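Local coordinates for protein alpha,alpha-trehalose-phosphate synthase (UDP-forming) (Burkholderia vietnamiensis, PDB 5TVG) that belongs to glycosyltransferase family 20 of the GT-B clan and binds uridine-5'-diphosphate and a magnesium ion, at residues 202-205 with 206-210; 349-352 with 353-356; 454-457 with 458-462. All coordinates share one frame; numbering follows the deposited sequence.

Contact 1: residues 202-205 with 206-210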
loop_
_atom_site.group_PDB
_atom_site.type_symbol
_atom_site.label_atom_id
_atom_site.label_comp_id
_atom_site.label_asym_id
_atom_site.label_seq_id
_atom_site.Cartn_x
_atom_site.Cartn_y
_atom_site.Cartn_z
ATOM N N ALA A 202 1.490 14.003 -34.461
ATOM C CA ALA A 202 2.498 13.392 -33.594
ATOM C C ALA A 202 3.311 12.363 -34.370
ATOM O O ALA A 202 4.544 12.322 -34.275
ATOM C CB ALA A 202 1.832 12.739 -32.374
ATOM N N PHE A 203 2.630 11.555 -35.186
ATOM C CA PHE A 203 3.325 10.573 -36.011
ATOM C C PHE A 203 4.260 11.248 -37.010
ATOM O O PHE A 203 5.435 10.871 -37.134
ATOM C CB PHE A 203 2.299 9.731 -36.744
ATOM C CG PHE A 203 2.888 8.623 -37.547
ATOM C CD1 PHE A 203 3.364 7.472 -36.918
ATOM C CD2 PHE A 203 2.953 8.706 -38.940
ATOM C CE1 PHE A 203 3.885 6.401 -37.671
ATOM C CE2 PHE A 203 3.488 7.643 -39.695
ATOM C CZ PHE A 203 3.951 6.496 -39.059
ATOM N N SER A 204 3.768 12.285 -37.701
ATOM C CA SER A 204 4.607 12.998 -38.660
ATOM C C SER A 204 5.760 13.683 -37.954
ATOM O O SER A 204 6.886 13.701 -38.476
ATOM C CB SER A 204 3.783 14.038 -39.429
ATOM O OG SER A 204 2.707 13.409 -40.080
ATOM N N ASP A 205 5.490 14.257 -36.760
ATOM C CA ASP A 205 6.541 14.923 -35.999
ATOM C C ASP A 205 7.684 13.964 -35.706
ATOM O O ASP A 205 8.861 14.316 -35.866
ATOM C CB ASP A 205 5.981 15.495 -34.670
ATOM C CG ASP A 205 5.266 16.847 -34.849
ATOM O OD1 ASP A 205 5.401 17.479 -35.921
ATOM O OD2 ASP A 205 4.575 17.297 -33.911
ATOM N N TYR A 206 7.361 12.734 -35.317
ATOM C CA TYR A 206 8.409 11.750 -35.062
ATOM C C TYR A 206 9.268 11.541 -36.304
ATOM O O TYR A 206 10.503 11.574 -36.245
ATOM C CB TYR A 206 7.788 10.424 -34.587
ATOM C CG TYR A 206 8.808 9.368 -34.216
ATOM C CD1 TYR A 206 9.406 8.570 -35.191
ATOM C CD2 TYR A 206 9.166 9.162 -32.886
ATOM C CE1 TYR A 206 10.346 7.602 -34.847
ATOM C CE2 TYR A 206 10.083 8.203 -32.527
ATOM C CZ TYR A 206 10.683 7.427 -33.505
ATOM O OH TYR A 206 11.616 6.478 -33.122
ATOM N N ILE A 207 8.625 11.313 -37.443
ATOM C CA ILE A 207 9.368 11.019 -38.666
ATOM C C ILE A 207 10.164 12.232 -39.138
ATOM O O ILE A 207 11.336 12.119 -39.513
ATOM C CB ILE A 207 8.389 10.490 -39.730
ATOM C CG1 ILE A 207 8.101 9.012 -39.380
ATOM C CG2 ILE A 207 8.942 10.705 -41.140
ATOM C CD1 ILE A 207 7.010 8.362 -40.155
ATOM N N GLU A 208 9.577 13.414 -39.076
ATOM C CA GLU A 208 10.290 14.575 -39.593
ATOM C C GLU A 208 11.423 14.986 -38.663
ATOM O O GLU A 208 12.564 15.175 -39.097
ATOM C CB GLU A 208 9.294 15.703 -39.843
ATOM C CG GLU A 208 8.420 15.389 -41.071
ATOM C CD GLU A 208 7.277 16.366 -41.276
ATOM O OE1 GLU A 208 6.120 15.987 -41.001
ATOM O OE2 GLU A 208 7.529 17.505 -41.714
ATOM N N ARG A 209 11.135 15.113 -37.371
ATOM C CA ARG A 209 12.132 15.655 -36.462
ATOM C C ARG A 209 13.241 14.653 -36.151
ATOM O O ARG A 209 14.309 15.060 -35.689
ATOM C CB ARG A 209 11.433 16.127 -35.191
ATOM C CG ARG A 209 10.641 17.399 -35.458
ATOM C CD ARG A 209 9.645 17.716 -34.363
ATOM N NE ARG A 209 8.943 18.964 -34.648
ATOM C CZ ARG A 209 8.339 19.700 -33.719
ATOM N NH1 ARG A 209 8.362 19.301 -32.452
ATOM N NH2 ARG A 209 7.737 20.836 -34.051
ATOM N N ARG A 210 13.034 13.359 -36.397
ATOM C CA ARG A 210 14.122 12.406 -36.230
ATOM C C ARG A 210 14.830 12.115 -37.543
ATOM O O ARG A 210 15.651 11.193 -37.602
ATOM C CB ARG A 210 13.619 11.113 -35.582
ATOM C CG ARG A 210 13.013 11.404 -34.174
ATOM C CD ARG A 210 12.610 10.137 -33.437
ATOM N NE ARG A 210 13.766 9.357 -33.009
ATOM C CZ ARG A 210 14.366 9.488 -31.827
ATOM N NH1 ARG A 210 13.913 10.347 -30.931
ATOM N NH2 ARG A 210 15.422 8.747 -31.540
#

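Contact 2: residues 349-352 with 353-356. With UDP (uridine-5'-diphosphate), chain I.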
loop_
_atom_site.group_PDB
_atom_site.type_symbol
_atom_site.label_atom_id
_atom_site.label_comp_id
_atom_site.label_asym_id
_atom_site.label_seq_id
_atom_site.Cartn_x
_atom_site.Cartn_y
_atom_site.Cartn_z
ATOM N N LYS A 349 -22.304 -4.648 -16.065
ATOM C CA LYS A 349 -22.436 -4.244 -17.460
ATOM C C LYS A 349 -23.909 -4.194 -17.843
ATOM O O LYS A 349 -24.722 -4.937 -17.295
ATOM C CB LYS A 349 -21.687 -5.225 -18.359
ATOM C CG LYS A 349 -21.342 -4.694 -19.741
ATOM C CD LYS A 349 -21.153 -5.843 -20.721
ATOM C CE LYS A 349 -19.909 -5.649 -21.572
ATOM N NZ LYS A 349 -20.052 -4.542 -22.557
ATOM N N TYR A 350 -24.272 -3.216 -18.673
ATOM C CA TYR A 350 -25.643 -3.084 -19.153
ATOM C C TYR A 350 -25.681 -3.149 -20.666
ATOM O O TYR A 350 -24.731 -2.749 -21.350
ATOM C CB TYR A 350 -26.329 -1.758 -18.684
ATOM C CG TYR A 350 -26.658 -1.718 -17.203
ATOM C CD1 TYR A 350 -25.678 -1.459 -16.252
ATOM C CD2 TYR A 350 -27.945 -2.015 -16.749
ATOM C CE1 TYR A 350 -25.989 -1.429 -14.871
ATOM C CE2 TYR A 350 -28.254 -2.018 -15.381
ATOM C CZ TYR A 350 -27.275 -1.724 -14.448
ATOM O OH TYR A 350 -27.587 -1.726 -13.098
ATOM N N GLU A 351 -26.806 -3.651 -21.169
ATOM C CA GLU A 351 -27.093 -3.628 -22.593
ATOM C C GLU A 351 -26.984 -2.195 -23.113
ATOM O O GLU A 351 -27.506 -1.259 -22.498
ATOM C CB GLU A 351 -28.502 -4.183 -22.797
ATOM C CG GLU A 351 -28.881 -4.585 -24.207
ATOM C CD GLU A 351 -30.385 -4.773 -24.348
ATOM O OE1 GLU A 351 -31.052 -4.991 -23.298
ATOM O OE2 GLU A 351 -30.890 -4.681 -25.498
ATOM N N ARG A 352 -26.299 -2.031 -24.248
ATOM C CA ARG A 352 -25.977 -0.697 -24.765
ATOM C C ARG A 352 -27.230 0.151 -24.982
ATOM O O ARG A 352 -27.223 1.360 -24.725
ATOM C CB ARG A 352 -25.177 -0.828 -26.060
ATOM C CG ARG A 352 -24.418 0.402 -26.442
ATOM C CD ARG A 352 -23.307 0.134 -27.456
ATOM N NE ARG A 352 -23.037 1.361 -28.206
ATOM C CZ ARG A 352 -23.720 1.708 -29.288
ATOM N NH1 ARG A 352 -24.678 0.897 -29.715
ATOM N NH2 ARG A 352 -23.449 2.843 -29.944
ATOM N N ASN A 353 -28.329 -0.457 -25.418
ATOM C CA ASN A 353 -29.553 0.324 -25.577
ATOM C C ASN A 353 -30.095 0.826 -24.237
ATOM O O ASN A 353 -30.694 1.915 -24.186
ATOM C CB ASN A 353 -30.606 -0.497 -26.295
ATOM C CG ASN A 353 -30.241 -0.742 -27.741
ATOM O OD1 ASN A 353 -30.675 -1.722 -28.330
ATOM N ND2 ASN A 353 -29.387 0.118 -28.299
ATOM N N LEU A 354 -29.932 0.050 -23.151
ATOM C CA LEU A 354 -30.297 0.574 -21.831
ATOM C C LEU A 354 -29.469 1.810 -21.498
ATOM O O LEU A 354 -29.995 2.800 -20.972
ATOM C CB LEU A 354 -30.115 -0.500 -20.748
ATOM C CG LEU A 354 -31.186 -1.594 -20.672
ATOM C CD1 LEU A 354 -30.817 -2.690 -19.682
ATOM C CD2 LEU A 354 -32.514 -0.965 -20.265
ATOM N N LEU A 355 -28.176 1.778 -21.821
ATOM C CA LEU A 355 -27.329 2.931 -21.550
ATOM C C LEU A 355 -27.888 4.199 -22.199
ATOM O O LEU A 355 -27.843 5.287 -21.601
ATOM C CB LEU A 355 -25.898 2.647 -22.025
ATOM C CG LEU A 355 -25.116 1.541 -21.315
ATOM C CD1 LEU A 355 -23.706 1.509 -21.816
ATOM C CD2 LEU A 355 -25.116 1.767 -19.797
ATOM N N MET A 356 -28.415 4.083 -23.421
ATOM C CA MET A 356 -28.987 5.249 -24.106
ATOM C C MET A 356 -30.197 5.805 -23.363
ATOM O O MET A 356 -30.362 7.022 -23.256
ATOM C CB MET A 356 -29.342 4.885 -25.552
ATOM C CG MET A 356 -28.176 4.187 -26.287
ATOM S SD MET A 356 -26.642 5.149 -26.213
ATOM C CE MET A 356 -25.411 3.911 -26.517
HETATM N N1 UDP I . -20.290 0.372 -23.583
HETATM C C2 UDP I . -21.359 -0.495 -23.445
HETATM N N3 UDP I . -21.566 -0.971 -22.176
HETATM C C4 UDP I . -20.825 -0.681 -21.047
HETATM C C5 UDP I . -19.721 0.224 -21.268
HETATM C C6 UDP I . -19.491 0.700 -22.510
HETATM O O2 UDP I . -22.090 -0.802 -24.373
HETATM O O4 UDP I . -21.134 -1.212 -19.960
HETATM C "C1'" UDP I . -20.025 0.902 -24.941
HETATM C "C2'" UDP I . -20.367 2.375 -25.175
HETATM O "O2'" UDP I . -21.708 2.449 -25.620
HETATM C "C3'" UDP I . -19.428 2.716 -26.328
HETATM C "C4'" UDP I . -18.191 1.891 -26.000
HETATM O "O4'" UDP I . -18.651 0.767 -25.221
HETATM O "O3'" UDP I . -19.943 2.446 -27.627
HETATM C "C5'" UDP I . -17.208 2.653 -25.159
HETATM O "O5'" UDP I . -16.302 3.195 -26.118
HETATM P PA UDP I . -15.562 4.550 -25.865
HETATM O O1A UDP I . -15.057 4.991 -27.194
HETATM O O2A UDP I . -16.432 5.524 -25.088
HETATM O O3A UDP I . -14.332 4.160 -24.925
HETATM P PB UDP I . -13.539 2.785 -24.910
HETATM O O1B UDP I . -13.482 2.366 -26.382
HETATM O O2B UDP I . -12.108 3.195 -24.594
HETATM O O3B UDP I . -14.138 1.804 -23.963
#

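Contact 3: residues 454-457 with 458-462. With GOL (glycerol), chain M.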
loop_
_atom_site.group_PDB
_atom_site.type_symbol
_atom_site.label_atom_id
_atom_site.label_comp_id
_atom_site.label_asym_id
_atom_site.label_seq_id
_atom_site.Cartn_x
_atom_site.Cartn_y
_atom_site.Cartn_z
ATOM N N ARG A 454 -16.269 4.975 -42.245
ATOM C CA ARG A 454 -16.145 3.751 -43.020
ATOM C C ARG A 454 -15.984 4.044 -44.513
ATOM O O ARG A 454 -15.084 3.501 -45.158
ATOM C CB ARG A 454 -17.346 2.855 -42.751
ATOM C CG ARG A 454 -17.450 1.675 -43.668
ATOM C CD ARG A 454 -18.626 0.830 -43.256
ATOM N NE ARG A 454 -19.899 1.472 -43.541
ATOM C CZ ARG A 454 -20.755 1.919 -42.625
ATOM N NH1 ARG A 454 -20.497 1.803 -41.319
ATOM N NH2 ARG A 454 -21.886 2.485 -43.022
ATOM N N ASP A 455 -16.859 4.882 -45.084
ATOM C CA ASP A 455 -16.825 5.095 -46.535
ATOM C C ASP A 455 -15.526 5.781 -46.934
ATOM O O ASP A 455 -14.905 5.418 -47.935
ATOM C CB ASP A 455 -18.034 5.905 -46.999
ATOM C CG ASP A 455 -19.351 5.155 -46.815
ATOM O OD1 ASP A 455 -19.332 3.920 -46.703
ATOM O OD2 ASP A 455 -20.430 5.788 -46.814
ATOM N N THR A 456 -15.062 6.723 -46.112
ATOM C CA THR A 456 -13.815 7.428 -46.398
ATOM C C THR A 456 -12.605 6.507 -46.278
ATOM O O THR A 456 -11.666 6.618 -47.063
ATOM C CB THR A 456 -13.665 8.629 -45.439
ATOM O OG1 THR A 456 -14.671 9.617 -45.734
ATOM C CG2 THR A 456 -12.277 9.236 -45.504
ATOM N N PHE A 457 -12.545 5.668 -45.238
ATOM C CA PHE A 457 -11.400 4.771 -45.159
ATOM C C PHE A 457 -11.440 3.734 -46.291
ATOM O O PHE A 457 -10.410 3.403 -46.882
ATOM C CB PHE A 457 -11.322 4.073 -43.794
ATOM C CG PHE A 457 -9.934 3.580 -43.477
ATOM C CD1 PHE A 457 -9.452 2.392 -44.059
ATOM C CD2 PHE A 457 -9.073 4.342 -42.664
ATOM C CE1 PHE A 457 -8.158 1.957 -43.829
ATOM C CE2 PHE A 457 -7.772 3.919 -42.437
ATOM C CZ PHE A 457 -7.312 2.703 -43.007
ATOM N N VAL A 458 -12.611 3.181 -46.577
ATOM C CA VAL A 458 -12.699 2.197 -47.644
ATOM C C VAL A 458 -12.323 2.833 -48.988
ATOM O O VAL A 458 -11.569 2.247 -49.771
ATOM C CB VAL A 458 -14.105 1.572 -47.674
ATOM C CG1 VAL A 458 -14.318 0.771 -48.982
ATOM C CG2 VAL A 458 -14.330 0.723 -46.435
ATOM N N ALA A 459 -12.770 4.082 -49.225
ATOM C CA ALA A 459 -12.443 4.781 -50.473
ATOM C C ALA A 459 -10.943 4.944 -50.636
ATOM O O ALA A 459 -10.403 4.721 -51.730
ATOM C CB ALA A 459 -13.133 6.152 -50.526
ATOM N N ASP A 460 -10.245 5.309 -49.552
ATOM C CA ASP A 460 -8.791 5.387 -49.597
ATOM C C ASP A 460 -8.156 4.025 -49.861
ATOM O O ASP A 460 -7.159 3.927 -50.588
ATOM C CB ASP A 460 -8.272 5.976 -48.293
ATOM C CG ASP A 460 -8.495 7.492 -48.201
ATOM O OD1 ASP A 460 -8.863 8.111 -49.223
ATOM O OD2 ASP A 460 -8.356 8.048 -47.098
ATOM N N LEU A 461 -8.744 2.957 -49.314
ATOM C CA LEU A 461 -8.216 1.614 -49.524
ATOM C C LEU A 461 -8.363 1.190 -50.996
ATOM O O LEU A 461 -7.451 0.592 -51.577
ATOM C CB LEU A 461 -8.949 0.689 -48.546
ATOM C CG LEU A 461 -8.305 -0.341 -47.629
ATOM C CD1 LEU A 461 -6.971 0.081 -47.094
ATOM C CD2 LEU A 461 -9.242 -0.403 -46.435
ATOM N N ARG A 462 -9.489 1.543 -51.618
ATOM C CA ARG A 462 -9.759 1.291 -53.036
ATOM C C ARG A 462 -8.906 2.105 -53.996
ATOM O O ARG A 462 -8.946 1.826 -55.194
ATOM C CB ARG A 462 -11.219 1.556 -53.351
ATOM C CG ARG A 462 -12.111 0.472 -52.844
ATOM C CD ARG A 462 -13.550 0.855 -52.927
ATOM N NE ARG A 462 -14.399 -0.207 -52.432
ATOM C CZ ARG A 462 -15.634 -0.029 -51.985
ATOM N NH1 ARG A 462 -16.165 1.180 -51.974
ATOM N NH2 ARG A 462 -16.340 -1.062 -51.547
HETATM C C1 GOL M . -19.279 2.607 -50.147
HETATM O O1 GOL M . -18.121 2.826 -49.376
HETATM C C2 GOL M . -18.951 2.849 -51.615
HETATM O O2 GOL M . -19.010 1.642 -52.347
HETATM C C3 GOL M . -19.889 3.888 -52.215
HETATM O O3 GOL M . -19.369 4.334 -53.449
#

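Contact 1: residues 202-205 with 206-210
The backbone N of Arg209 donates to Asp205 O at 2.8 Å, with an N-H...O angle of 161°. This is one i to i+4 bond of the alpha-helix 197-209, near its C-terminal end. Glu208 N to Ser204 O is equally short. Tyr206 N to Ala202 O and Ile207 N to Phe203 O continue the ladder.

The same spacing brings Asp205 and Arg209 together. Their side chains lie side by side and point the same way. The carboxylate and guanidinium planes are only 13° apart and stack, with Asp205 OD1 over one face of the guanidinium, 4.0 Å from Arg209 NE. No N-H is directed at that oxygen, so within the helix only the charges attract. The real salt bridges cross to the second subunit: Asp205 OD2 meets Arg209 NH1 of that subunit, and Arg209 NH1 meets Asp205 OD2 of the second subunit. The reciprocal pairs join the two copies of the helix. The two Arg209 NH2 groups also come close there, and the aspartates probably offset their charge.

Another side of the helix faces the protein. Phe203 CE2 touches Ile207 CD1 at 3.6 Å. The phenylalanine ring packs edge-to-face on Phe167 and also meets Phe194, while Ile207 rests on Val183 and Leu221. Tyr206 OH is hydrogen-bonded to His179 ND1. Arg210 is the first residue to leave helical geometry, yet its N still bonds to Tyr206 O. Its aliphatic chain turns back over the tyrosine, and Arg210 CD lies 3.2 Å above the plane of the Tyr206 ring, offset toward the rim.

Contact 2: residues 349-352 with 353-356
Arg352 has CG anti to the backbone N (chi1 -161°) and stays extended as far as NE, which carries its guanidinium out beside the ribose of UDP. Met356, one turn later, bends at chi2 (-54°), and this fold brings its CE back to the arginine. CE packs 3.6 Å from Arg352 CG and lies over one face of the guanidinium. UDP O2' lies at the edge of the same group, near its plane.

Arg352 NE is 3.1 Å from UDP O2' and 3.3 Å from UDP O3'. NE has one hydrogen, which is split between these two ribose oxygens; both bonds are weak. The other guanidinium nitrogens are held by the protein: NH1 bonds to Ser28 O and NH2 forms a salt bridge with Glu380 OE1. Glu380 OE1 is itself hydrogen-bonded to UDP.

One wall of the pocket is the start of helix 352-361. Glu351 is at the N-cap position. Its O accepts from Leu355 N at 3.2 Å and weakly from Leu354 N. Met356 N to Arg352 O is the next bond of the helix. Leu355 gives this wall an apolar surface. Its CD1 sits over the face of the uracil, 3.3 Å from UDP N3, while its CD2 packs on Tyr350 CB at 3.9 Å. Lys349 CG adds a contact with UDP O4. Tyr350 CD2 meets Leu354 CD1 at the edge of the tyrosine ring, and the tyrosine side chain also packs on Leu338 of the third subunit.

The chemistry is therefore divided. Leu355 covers a face of the uracil, and the polar edge of Arg352 meets the ribose, while Ser28 and Glu380 probably limit rotation of its guanidinium.

Contact 3: residues 454-457 with 458-462
Backbone hydrogen bonds tie Arg454-Phe457 to Val458-Leu461 as successive turns of the alpha-helix 450-461. Four i to i+4 bonds join them. Ala459 N to Asp455 O is the shortest at 2.8 Å. Asp460 N to Thr456 O is longer, at 3.2 Å. Val458 also fits closely against the preceding turn, with CG2 3.1 Å from Arg454 O.

Apolar packing lies on the side facing the sheet. Phe457 has CG anti to the backbone N (chi1 -158°), which sends its ring toward strands 135-139 and 191-194. Leu461 CD2 meets the ring at its edge, in plane, 3.7 Å from Phe457 CD1. The ring is stacked on Trp137 and also meets Tyr233. Leu461 reaches Leu135, Trp137 and Ile191, so these two side chains join the helix to the sheet.

Polar partners tie its flanks to other parts of the chain. Asp460 OD2 is hydrogen-bonded to Tyr233 OH. Arg454 NH1 bonds to Gly35 O, and its NH2 to Tyr238 OH.

Ligand contacts involve a glycerol, probably from the crystallisation liquor. Its O1 donates to Asp455 OD1 at 3.1 Å. Its O2 takes a weak hydrogen bond from Arg462 NH1 at 2.9 Å. The glycerol therefore links two charged groups whose nearest charged atoms, Asp455 OD1 and Arg462 NH1, are 6.7 Å apart. The arginine chain lies back along the helix, and Val458 CG1 sits 3.4 Å above the guanidinium plane, over its centre.

The three contacts follow one another along the chain without interleaving, and none touches another. Contacts 1 and 2 lie on opposite sides of the chain's centre, with their centres about 40 Å apart. Helix 352-361 of contact 2 follows strand 343-346 of the six-stranded parallel sheet, where it borders the UDP pocket. Helices 197-209 and 450-461 of contacts 1 and 3 both pack near the ten-stranded mixed sheet, with centres about 25 Å apart. Contact 3 comes last along the chain, so the chain returns to the first sheet after building the second. This return fits the two-domain GT-B architecture. Contacts 1 and 2 also reach neighbouring subunits.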